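Local coordinates for protein polyketide synthase/nonribosomal peptide synthetase hybrid RzxB (Pseudomonas fluorescens, PDB 5IL6) that probably removes water from beta-hydroxyacyl intermediates, as the dehydratase domain of a trans-AT polyketide synthase that takes part in making rhizoxin, at residues V214-L222 and R252-F263; L229-L240 and C274-P285. All coordinates share one frame; numbering follows the deposited sequence.

Contact 1 (V214-L222 and R252-F263); sequences VMALLLDEL and RRAPSTAPDYCF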
loop_
_atom_site.group_PDB
_atom_site.type_symbol
_atom_site.label_atom_id
_atom_site.label_comp_id
_atom_site.label_asym_id
_atom_site.label_seq_id
_atom_site.Cartn_x
_atom_site.Cartn_y
_atom_site.Cartn_z
ATOM N N VAL A 214 9.694 -2.163 6.819
ATOM C CA VAL A 214 9.558 -3.015 7.996
ATOM C C VAL A 214 10.705 -4.013 8.077
ATOM O O VAL A 214 11.032 -4.494 9.167
ATOM C CB VAL A 214 8.197 -3.749 7.996
ATOM C CG1 VAL A 214 7.040 -2.759 7.843
ATOM C CG2 VAL A 214 8.149 -4.822 6.908
ATOM N N MET A 215 11.332 -4.329 6.942
ATOM C CA MET A 215 12.432 -5.285 6.942
ATOM C C MET A 215 13.577 -4.821 7.831
ATOM O O MET A 215 14.352 -5.648 8.324
ATOM C CB MET A 215 12.922 -5.513 5.513
ATOM C CG MET A 215 14.029 -6.550 5.395
ATOM S SD MET A 215 13.498 -8.157 6.021
ATOM C CE MET A 215 12.406 -8.686 4.704
ATOM N N ALA A 216 13.708 -3.508 8.046
ATOM C CA ALA A 216 14.728 -3.010 8.961
ATOM C C ALA A 216 14.607 -3.678 10.324
ATOM O O ALA A 216 15.614 -3.924 10.998
ATOM C CB ALA A 216 14.611 -1.491 9.105
ATOM N N LEU A 217 13.381 -3.969 10.747
ATOM C CA LEU A 217 13.119 -4.554 12.053
ATOM C C LEU A 217 13.146 -6.078 12.054
ATOM O O LEU A 217 13.016 -6.679 13.126
ATOM C CB LEU A 217 11.761 -4.063 12.567
ATOM C CG LEU A 217 11.651 -2.545 12.763
ATOM C CD1 LEU A 217 10.239 -2.144 13.153
ATOM C CD2 LEU A 217 12.641 -2.062 13.817
ATOM N N LEU A 218 13.319 -6.719 10.895
ATOM C CA LEU A 218 13.228 -8.170 10.795
ATOM C C LEU A 218 14.509 -8.859 10.345
ATOM O O LEU A 218 14.559 -10.094 10.374
ATOM C CB LEU A 218 12.100 -8.563 9.828
ATOM C CG LEU A 218 10.691 -8.083 10.184
ATOM C CD1 LEU A 218 9.709 -8.492 9.102
ATOM C CD2 LEU A 218 10.256 -8.643 11.531
ATOM N N LEU A 219 15.544 -8.116 9.947
ATOM C CA LEU A 219 16.749 -8.757 9.427
ATOM C C LEU A 219 17.312 -9.773 10.415
ATOM O O LEU A 219 17.703 -10.878 10.023
ATOM C CB LEU A 219 17.804 -7.703 9.090
ATOM C CG LEU A 219 17.591 -6.901 7.803
ATOM C CD1 LEU A 219 18.597 -5.764 7.719
ATOM C CD2 LEU A 219 17.682 -7.791 6.570
ATOM N N ASP A 220 17.359 -9.419 11.701
ATOM C CA ASP A 220 17.935 -10.322 12.694
ATOM C C ASP A 220 17.008 -11.496 12.991
ATOM O O ASP A 220 17.473 -12.626 13.178
ATOM C CB ASP A 220 18.269 -9.551 13.971
ATOM C CG ASP A 220 19.484 -8.660 13.807
ATOM O OD1 ASP A 220 20.463 -9.100 13.168
ATOM O OD2 ASP A 220 19.460 -7.517 14.312
ATOM N N GLU A 221 15.696 -11.257 13.044
ATOM C CA GLU A 221 14.769 -12.338 13.370
ATOM C C GLU A 221 14.736 -13.385 12.265
ATOM O O GLU A 221 14.830 -14.588 12.532
ATOM C CB GLU A 221 13.360 -11.793 13.607
ATOM C CG GLU A 221 13.183 -10.997 14.888
ATOM C CD GLU A 221 11.743 -10.982 15.362
ATOM O OE1 GLU A 221 10.960 -11.863 14.945
ATOM O OE2 GLU A 221 11.389 -10.083 16.157
ATOM N N LEU A 222 14.599 -12.945 11.020
ATOM C CA LEU A 222 14.447 -13.874 9.913
ATOM C C LEU A 222 15.760 -14.590 9.619
ATOM O O LEU A 222 16.850 -14.070 9.871
ATOM C CB LEU A 222 13.972 -13.132 8.664
ATOM C CG LEU A 222 12.644 -12.383 8.806
ATOM C CD1 LEU A 222 12.287 -11.675 7.507
ATOM C CD2 LEU A 222 11.521 -13.318 9.235
ATOM N N ARG A 252 7.089 1.199 13.680
ATOM C CA ARG A 252 7.128 0.625 15.020
ATOM C C ARG A 252 6.595 -0.797 14.963
ATOM O O ARG A 252 5.475 -1.023 14.496
ATOM C CB ARG A 252 6.311 1.458 16.013
ATOM C CG ARG A 252 6.094 0.784 17.367
ATOM C CD ARG A 252 7.412 0.355 17.998
ATOM N NE ARG A 252 7.258 -0.091 19.380
ATOM C CZ ARG A 252 7.092 0.730 20.413
ATOM N NH1 ARG A 252 7.042 2.043 20.224
ATOM N NH2 ARG A 252 6.971 0.237 21.637
ATOM N N ARG A 253 7.397 -1.747 15.433
ATOM C CA ARG A 253 6.924 -3.113 15.598
ATOM C C ARG A 253 5.797 -3.151 16.622
ATOM O O ARG A 253 5.858 -2.487 17.661
ATOM C CB ARG A 253 8.078 -4.012 16.038
ATOM C CG ARG A 253 7.722 -5.481 16.209
ATOM C CD ARG A 253 8.000 -6.278 14.951
ATOM N NE ARG A 253 7.791 -7.709 15.170
ATOM C CZ ARG A 253 8.763 -8.606 15.323
ATOM N NH1 ARG A 253 10.039 -8.241 15.282
ATOM N NH2 ARG A 253 8.454 -9.883 15.518
ATOM N N ALA A 254 4.766 -3.931 16.324
ATOM C CA ALA A 254 3.617 -4.087 17.197
ATOM C C ALA A 254 3.430 -5.552 17.565
ATOM O O ALA A 254 3.908 -6.445 16.855
ATOM C CB ALA A 254 2.340 -3.562 16.526
ATOM N N PRO A 255 2.740 -5.838 18.670
ATOM C CA PRO A 255 2.498 -7.237 19.038
ATOM C C PRO A 255 1.709 -7.963 17.961
ATOM O O PRO A 255 0.846 -7.389 17.293
ATOM C CB PRO A 255 1.699 -7.137 20.343
ATOM C CG PRO A 255 1.914 -5.753 20.847
ATOM C CD PRO A 255 2.199 -4.894 19.661
ATOM N N SER A 256 2.025 -9.245 17.789
ATOM C CA SER A 256 1.335 -10.075 16.816
ATOM C C SER A 256 1.291 -11.512 17.311
ATOM O O SER A 256 2.173 -11.960 18.048
ATOM C CB SER A 256 2.022 -10.024 15.447
ATOM O OG SER A 256 1.390 -10.900 14.529
ATOM N N THR A 257 0.260 -12.232 16.885
ATOM C CA THR A 257 0.205 -13.668 17.103
ATOM C C THR A 257 1.048 -14.368 16.047
ATOM O O THR A 257 1.174 -13.900 14.913
ATOM C CB THR A 257 -1.239 -14.171 17.039
ATOM O OG1 THR A 257 -1.869 -13.677 15.849
ATOM C CG2 THR A 257 -2.024 -13.698 18.253
ATOM N N ALA A 258 1.646 -15.490 16.432
ATOM C CA ALA A 258 2.455 -16.248 15.490
ATOM C C ALA A 258 1.554 -16.865 14.423
ATOM O O ALA A 258 0.379 -17.131 14.685
ATOM C CB ALA A 258 3.254 -17.326 16.209
ATOM N N PRO A 259 2.093 -17.100 13.215
ATOM C CA PRO A 259 3.468 -16.842 12.777
ATOM C C PRO A 259 3.600 -15.520 12.026
ATOM O O PRO A 259 4.359 -15.438 11.059
ATOM C CB PRO A 259 3.745 -18.021 11.852
ATOM C CG PRO A 259 2.421 -18.220 11.165
ATOM C CD PRO A 259 1.346 -17.835 12.178
ATOM N N ASP A 260 2.875 -14.499 12.470
ATOM C CA ASP A 260 2.728 -13.261 11.720
ATOM C C ASP A 260 3.541 -12.137 12.349
ATOM O O ASP A 260 4.090 -12.262 13.449
ATOM C CB ASP A 260 1.250 -12.869 11.633
ATOM C CG ASP A 260 0.380 -14.011 11.148
ATOM O OD1 ASP A 260 0.887 -14.836 10.357
ATOM O OD2 ASP A 260 -0.801 -14.083 11.547
ATOM N N TYR A 261 3.625 -11.031 11.611
ATOM C CA TYR A 261 4.321 -9.828 12.043
ATOM C C TYR A 261 3.405 -8.632 11.832
ATOM O O TYR A 261 2.675 -8.572 10.838
ATOM C CB TYR A 261 5.628 -9.637 11.266
ATOM C CG TYR A 261 6.567 -10.815 11.376
ATOM C CD1 TYR A 261 6.425 -11.919 10.546
ATOM C CD2 TYR A 261 7.593 -10.826 12.310
ATOM C CE1 TYR A 261 7.276 -13.001 10.644
ATOM C CE2 TYR A 261 8.452 -11.904 12.416
ATOM C CZ TYR A 261 8.289 -12.987 11.578
ATOM O OH TYR A 261 9.140 -14.062 11.677
ATOM N N CYS A 262 3.447 -7.681 12.762
ATOM C CA CYS A 262 2.556 -6.529 12.735
ATOM C C CYS A 262 3.343 -5.255 13.015
ATOM O O CYS A 262 4.265 -5.252 13.835
ATOM C CB CYS A 262 1.428 -6.684 13.763
ATOM S SG CYS A 262 0.133 -5.439 13.626
ATOM N N PHE A 263 2.970 -4.175 12.327
ATOM C CA PHE A 263 3.674 -2.904 12.432
ATOM C C PHE A 263 2.682 -1.754 12.348
ATOM O O PHE A 263 1.609 -1.879 11.752
ATOM C CB PHE A 263 4.716 -2.734 11.316
ATOM C CG PHE A 263 5.703 -3.861 11.225
ATOM C CD1 PHE A 263 5.423 -4.982 10.465
ATOM C CD2 PHE A 263 6.915 -3.794 11.893
ATOM C CE1 PHE A 263 6.329 -6.021 10.378
ATOM C CE2 PHE A 263 7.825 -4.829 11.807
ATOM C CZ PHE A 263 7.530 -5.944 11.049
HETATM O O HOH W 1 11.711 -5.871 15.855
#
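Val214 sits squarely over one face of the Phe263 ring, its CB 3.7 Å from the ring centroid and 8° off the ring normal, in a CH-pi contact. CG1 of the same valine leans over the root of the ring. Two leucines meet Phe263 at its edge instead: Leu217 brings CD1 to within 3.9 Å of Phe263 CE2, and Leu218 approaches the far end of the ring from the opposite direction with CD2. That single methyl of Leu218 serves three partners, since Leu218 CD2 also packs obliquely against the Tyr261 ring, 3.5 Å from Tyr261 CD2, and lies over one face of the Arg253 guanidinium. Leu222 slides past Tyr261 the other way, its CD2 3.5 Å from the tyrosine OH.

The polar part lies on the outer side of this cluster. Arg253 sends CG anti to its own N (chi1 -178°) and then bends at the next bond, which turns the guanidinium back toward Glu221. The two form a salt bridge in which OE2 lies at the guanidinium edge, although the planes of carboxylate and guanidinium are 48° apart. Arg253 NH2 reaches Glu221 OE1 at 3.2 Å in a weak bond; the very short approach of NH1 to OE2 is doubtful, because the glutamate is poorly ordered. A water steadies the same arginine, accepting from Arg253 NH1 at 3.0 Å and donating to Leu217 O at 3.1 Å.

The contact thus fastens the loop that follows helix 204-212 onto the 246-254/261-268 hairpin of a HotDog-type domain. Its chemistry is graded: aliphatic carbons on aromatic rings supply the buried grip, whereas the ion pair at the exposed margin, with weak and partly uncertain bonds, is probably the more mobile element.

Contact 2 (L229-L240 and C274-P285); sequences LLPAGLGQCVLL and CCAILNQLSFQP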
loop_
_atom_site.group_PDB
_atom_site.type_symbol
_atom_site.label_atom_id
_atom_site.label_comp_id
_atom_site.label_asym_id
_atom_site.label_seq_id
_atom_site.Cartn_x
_atom_site.Cartn_y
_atom_site.Cartn_z
ATOM N N LEU A 229 6.809 -13.554 2.980
ATOM C CA LEU A 229 5.905 -12.751 3.791
ATOM C C LEU A 229 5.290 -11.673 2.915
ATOM O O LEU A 229 6.007 -10.980 2.185
ATOM C CB LEU A 229 6.641 -12.101 4.965
ATOM C CG LEU A 229 7.243 -13.025 6.023
ATOM C CD1 LEU A 229 8.063 -12.207 7.008
ATOM C CD2 LEU A 229 6.156 -13.806 6.748
ATOM N N LEU A 230 3.973 -11.524 2.995
ATOM C CA LEU A 230 3.270 -10.504 2.236
ATOM C C LEU A 230 2.250 -9.821 3.131
ATOM O O LEU A 230 1.726 -10.442 4.063
ATOM C CB LEU A 230 2.551 -11.084 1.007
ATOM C CG LEU A 230 3.418 -11.655 -0.117
ATOM C CD1 LEU A 230 2.530 -12.127 -1.256
ATOM C CD2 LEU A 230 4.428 -10.630 -0.618
ATOM N N PRO A 231 1.936 -8.555 2.865
ATOM C CA PRO A 231 0.851 -7.904 3.607
ATOM C C PRO A 231 -0.444 -8.684 3.451
ATOM O O PRO A 231 -0.826 -9.072 2.346
ATOM C CB PRO A 231 0.763 -6.515 2.964
ATOM C CG PRO A 231 2.108 -6.298 2.354
ATOM C CD PRO A 231 2.535 -7.648 1.872
ATOM N N ALA A 232 -1.107 -8.932 4.576
ATOM C CA ALA A 232 -2.351 -9.685 4.603
ATOM C C ALA A 232 -3.520 -8.904 5.174
ATOM O O ALA A 232 -4.658 -9.141 4.766
ATOM C CB ALA A 232 -2.177 -10.975 5.418
ATOM N N GLY A 233 -3.273 -7.981 6.097
ATOM C CA GLY A 233 -4.340 -7.191 6.678
ATOM C C GLY A 233 -3.823 -5.834 7.100
ATOM O O GLY A 233 -2.621 -5.638 7.312
ATOM N N LEU A 234 -4.754 -4.892 7.219
ATOM C CA LEU A 234 -4.434 -3.537 7.646
ATOM C C LEU A 234 -5.575 -3.011 8.501
ATOM O O LEU A 234 -6.718 -2.945 8.041
ATOM C CB LEU A 234 -4.193 -2.625 6.439
ATOM C CG LEU A 234 -3.905 -1.154 6.739
ATOM C CD1 LEU A 234 -2.841 -0.993 7.810
ATOM C CD2 LEU A 234 -3.482 -0.446 5.465
ATOM N N GLY A 235 -5.257 -2.638 9.743
ATOM C CA GLY A 235 -6.281 -2.126 10.640
ATOM C C GLY A 235 -6.857 -0.803 10.172
ATOM O O GLY A 235 -8.077 -0.617 10.146
ATOM N N GLN A 236 -5.989 0.131 9.791
ATOM C CA GLN A 236 -6.426 1.426 9.292
ATOM C C GLN A 236 -5.375 2.009 8.363
ATOM O O GLN A 236 -4.174 1.846 8.589
ATOM C CB GLN A 236 -6.652 2.436 10.422
ATOM C CG GLN A 236 -7.764 2.124 11.392
ATOM C CD GLN A 236 -7.905 3.214 12.437
ATOM O OE1 GLN A 236 -7.038 3.382 13.293
ATOM N NE2 GLN A 236 -8.990 3.976 12.358
ATOM N N CYS A 237 -5.842 2.699 7.325
ATOM C CA CYS A 237 -4.998 3.563 6.505
ATOM C C CYS A 237 -5.675 4.923 6.461
ATOM O O CYS A 237 -6.776 5.054 5.917
ATOM C CB CYS A 237 -4.802 3.011 5.096
ATOM S SG CYS A 237 -3.733 4.060 4.082
ATOM N N VAL A 238 -5.029 5.930 7.038
ATOM C CA VAL A 238 -5.579 7.278 7.113
ATOM C C VAL A 238 -4.765 8.173 6.194
ATOM O O VAL A 238 -3.538 8.255 6.321
ATOM C CB VAL A 238 -5.579 7.816 8.550
ATOM C CG1 VAL A 238 -6.097 9.245 8.575
ATOM C CG2 VAL A 238 -6.423 6.924 9.452
ATOM N N LEU A 239 -5.447 8.835 5.263
ATOM C CA LEU A 239 -4.819 9.779 4.347
ATOM C C LEU A 239 -5.171 11.190 4.806
ATOM O O LEU A 239 -6.304 11.648 4.621
ATOM C CB LEU A 239 -5.276 9.527 2.913
ATOM C CG LEU A 239 -4.652 10.414 1.835
ATOM C CD1 LEU A 239 -3.148 10.189 1.744
ATOM C CD2 LEU A 239 -5.315 10.151 0.491
ATOM N N LEU A 240 -4.199 11.874 5.407
ATOM C CA LEU A 240 -4.393 13.210 5.960
ATOM C C LEU A 240 -4.183 14.319 4.939
ATOM O O LEU A 240 -4.884 15.335 4.981
ATOM C CB LEU A 240 -3.453 13.413 7.149
ATOM C CG LEU A 240 -3.914 12.653 8.388
ATOM C CD1 LEU A 240 -2.766 12.267 9.295
ATOM C CD2 LEU A 240 -4.885 13.561 9.123
ATOM N N CYS A 274 2.787 15.016 9.236
ATOM C CA CYS A 274 2.192 13.712 8.986
ATOM C C CYS A 274 1.231 13.786 7.806
ATOM O O CYS A 274 0.300 14.596 7.798
ATOM C CB CYS A 274 1.458 13.205 10.222
ATOM S SG CYS A 274 0.856 11.521 9.997
ATOM N N CYS A 275 1.458 12.933 6.808
ATOM C CA CYS A 275 0.602 12.866 5.631
ATOM C C CYS A 275 -0.250 11.609 5.571
ATOM O O CYS A 275 -1.331 11.643 4.982
ATOM C CB CYS A 275 1.450 12.952 4.356
ATOM S SG CYS A 275 2.305 14.529 4.155
ATOM N N ALA A 276 0.200 10.508 6.168
ATOM C CA ALA A 276 -0.576 9.276 6.153
ATOM C C ALA A 276 -0.160 8.406 7.328
ATOM O O ALA A 276 0.978 8.477 7.801
ATOM C CB ALA A 276 -0.394 8.515 4.837
ATOM N N ILE A 277 -1.095 7.572 7.780
ATOM C CA ILE A 277 -0.890 6.690 8.922
ATOM C C ILE A 277 -1.404 5.305 8.558
ATOM O O ILE A 277 -2.500 5.171 8.003
ATOM C CB ILE A 277 -1.607 7.207 10.184
ATOM C CG1 ILE A 277 -1.037 8.563 10.605
ATOM C CG2 ILE A 277 -1.483 6.198 11.327
ATOM C CD1 ILE A 277 -1.842 9.251 11.687
ATOM N N LEU A 278 -0.609 4.281 8.859
ATOM C CA LEU A 278 -1.017 2.887 8.727
ATOM C C LEU A 278 -0.913 2.230 10.095
ATOM O O LEU A 278 0.188 2.115 10.647
ATOM C CB LEU A 278 -0.149 2.137 7.715
ATOM C CG LEU A 278 -0.390 2.389 6.226
ATOM C CD1 LEU A 278 0.145 3.740 5.797
ATOM C CD2 LEU A 278 0.249 1.275 5.412
ATOM N N ASN A 279 -2.048 1.803 10.638
ATOM C CA ASN A 279 -2.095 1.154 11.940
ATOM C C ASN A 279 -2.387 -0.329 11.769
ATOM O O ASN A 279 -3.337 -0.707 11.073
ATOM C CB ASN A 279 -3.150 1.804 12.839
ATOM C CG ASN A 279 -2.791 3.225 13.224
ATOM O OD1 ASN A 279 -1.636 3.521 13.536
ATOM N ND2 ASN A 279 -3.776 4.114 13.206
ATOM N N GLN A 280 -1.562 -1.161 12.403
ATOM C CA GLN A 280 -1.756 -2.609 12.438
ATOM C C GLN A 280 -1.695 -3.210 11.031
ATOM O O GLN A 280 -2.645 -3.821 10.537
ATOM C CB GLN A 280 -3.070 -2.960 13.141
ATOM C CG GLN A 280 -3.198 -2.348 14.533
ATOM C CD GLN A 280 -2.248 -2.977 15.537
ATOM O OE1 GLN A 280 -2.231 -4.195 15.716
ATOM N NE2 GLN A 280 -1.444 -2.146 16.191
ATOM N N LEU A 281 -0.542 -3.023 10.391
ATOM C CA LEU A 281 -0.240 -3.653 9.109
ATOM C C LEU A 281 0.336 -5.039 9.382
ATOM O O LEU A 281 1.435 -5.163 9.934
ATOM C CB LEU A 281 0.738 -2.796 8.308
ATOM C CG LEU A 281 1.237 -3.385 6.985
ATOM C CD1 LEU A 281 0.087 -3.566 6.006
ATOM C CD2 LEU A 281 2.326 -2.506 6.391
ATOM N N SER A 282 -0.399 -6.077 8.993
ATOM C CA SER A 282 -0.042 -7.456 9.310
ATOM C C SER A 282 0.582 -8.149 8.103
ATOM O O SER A 282 -0.007 -8.169 7.015
ATOM C CB SER A 282 -1.273 -8.236 9.778
ATOM O OG SER A 282 -0.943 -9.586 10.060
ATOM N N PHE A 283 1.766 -8.724 8.308
ATOM C CA PHE A 283 2.435 -9.565 7.324
ATOM C C PHE A 283 2.290 -11.027 7.731
ATOM O O PHE A 283 2.441 -11.369 8.909
ATOM C CB PHE A 283 3.919 -9.212 7.209
ATOM C CG PHE A 283 4.186 -7.860 6.611
ATOM C CD1 PHE A 283 4.046 -6.711 7.368
ATOM C CD2 PHE A 283 4.597 -7.743 5.294
ATOM C CE1 PHE A 283 4.300 -5.466 6.818
ATOM C CE2 PHE A 283 4.851 -6.503 4.740
ATOM C CZ PHE A 283 4.703 -5.365 5.502
ATOM N N GLN A 284 2.003 -11.889 6.759
ATOM C CA GLN A 284 1.760 -13.295 7.037
ATOM C C GLN A 284 2.445 -14.162 5.990
ATOM O O GLN A 284 2.544 -13.764 4.824
ATOM C CB GLN A 284 0.253 -13.589 7.053
ATOM C CG GLN A 284 -0.495 -12.710 8.045
ATOM C CD GLN A 284 -1.995 -12.892 7.995
ATOM O OE1 GLN A 284 -2.506 -13.793 7.328
ATOM N NE2 GLN A 284 -2.712 -12.031 8.709
ATOM N N PRO A 285 2.912 -15.354 6.368
ATOM C CA PRO A 285 3.458 -16.279 5.366
ATOM C C PRO A 285 2.451 -16.592 4.267
ATOM O O PRO A 285 1.264 -16.801 4.524
ATOM C CB PRO A 285 3.805 -17.523 6.192
ATOM C CG PRO A 285 4.120 -16.982 7.534
ATOM C CD PRO A 285 3.138 -15.848 7.737
#
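Ser282 O receives two successive N-H groups from the neighbouring strand, a strong bond from Ala232 N at 2.8 Å and a weak one from Gly233 N at 3.4 Å. This is a classic beta bulge, set in an antiparallel pair of central strands of the HotDog domain. Within the same bulge Ser282 N returns a bond to Gly233 O, also at 2.8 Å. A second classic bulge follows, where Gly235 and Gln236 both face Asn279; here Gly235 N reaches Gln280 O at 3.0 Å from above the carbonyl plane. The chain turns a corner at Gly235: strand 230-234 crosses its partner at 133°, whereas 236-239 runs almost exactly antiparallel to it.

Apolar side chains gather on the face that carries Pro231, Leu234, Cys237 and Leu239; helix 53-67 packs on the last three, while Trp85 covers Pro231. Phe283 keeps CG beside its backbone N (chi1 -68°), and its ring lies alongside Pro231, pointing the same way, with CE2 3.6 Å from Pro231 CG. The same phenylalanine also touches Val214. With an alanine here, a gap would probably open beside Pro231 CG, and Val214 would lose one of the two rings it packs against. Further along, Leu234 crosses Leu278 at about a right angle, their CD2 methyls 4.1 Å apart.

On the other face, Val238 and Ile277 meet through their CB atoms; past the strand's end, Leu240 CD1 lies 4.0 Å from Ile277 CD1. Asn279 ND2 makes a weak bond to Gln236 OE1, 3.3 Å away, with the two amide planes 36° apart.

From the N terminus, helix 204-212 leads into 214-222, the first half of contact 1; the chain then runs along 229-240, the first half of contact 2, before strand 246-254 brings it to 252-263. There contact 1 closes its loop of 29 intervening residues. Strand 261-268 turns back into 274-285, where contact 2 closes its own loop of 33. The segments alternate, so the two loops cross rather than nest. Their centres are about 13 Å apart, and adjoining strands join them: Tyr261 O lies 2.7 Å from Phe283 N, a probable hydrogen bond. Together they tie the loop after the helix, the hairpin and the central strands.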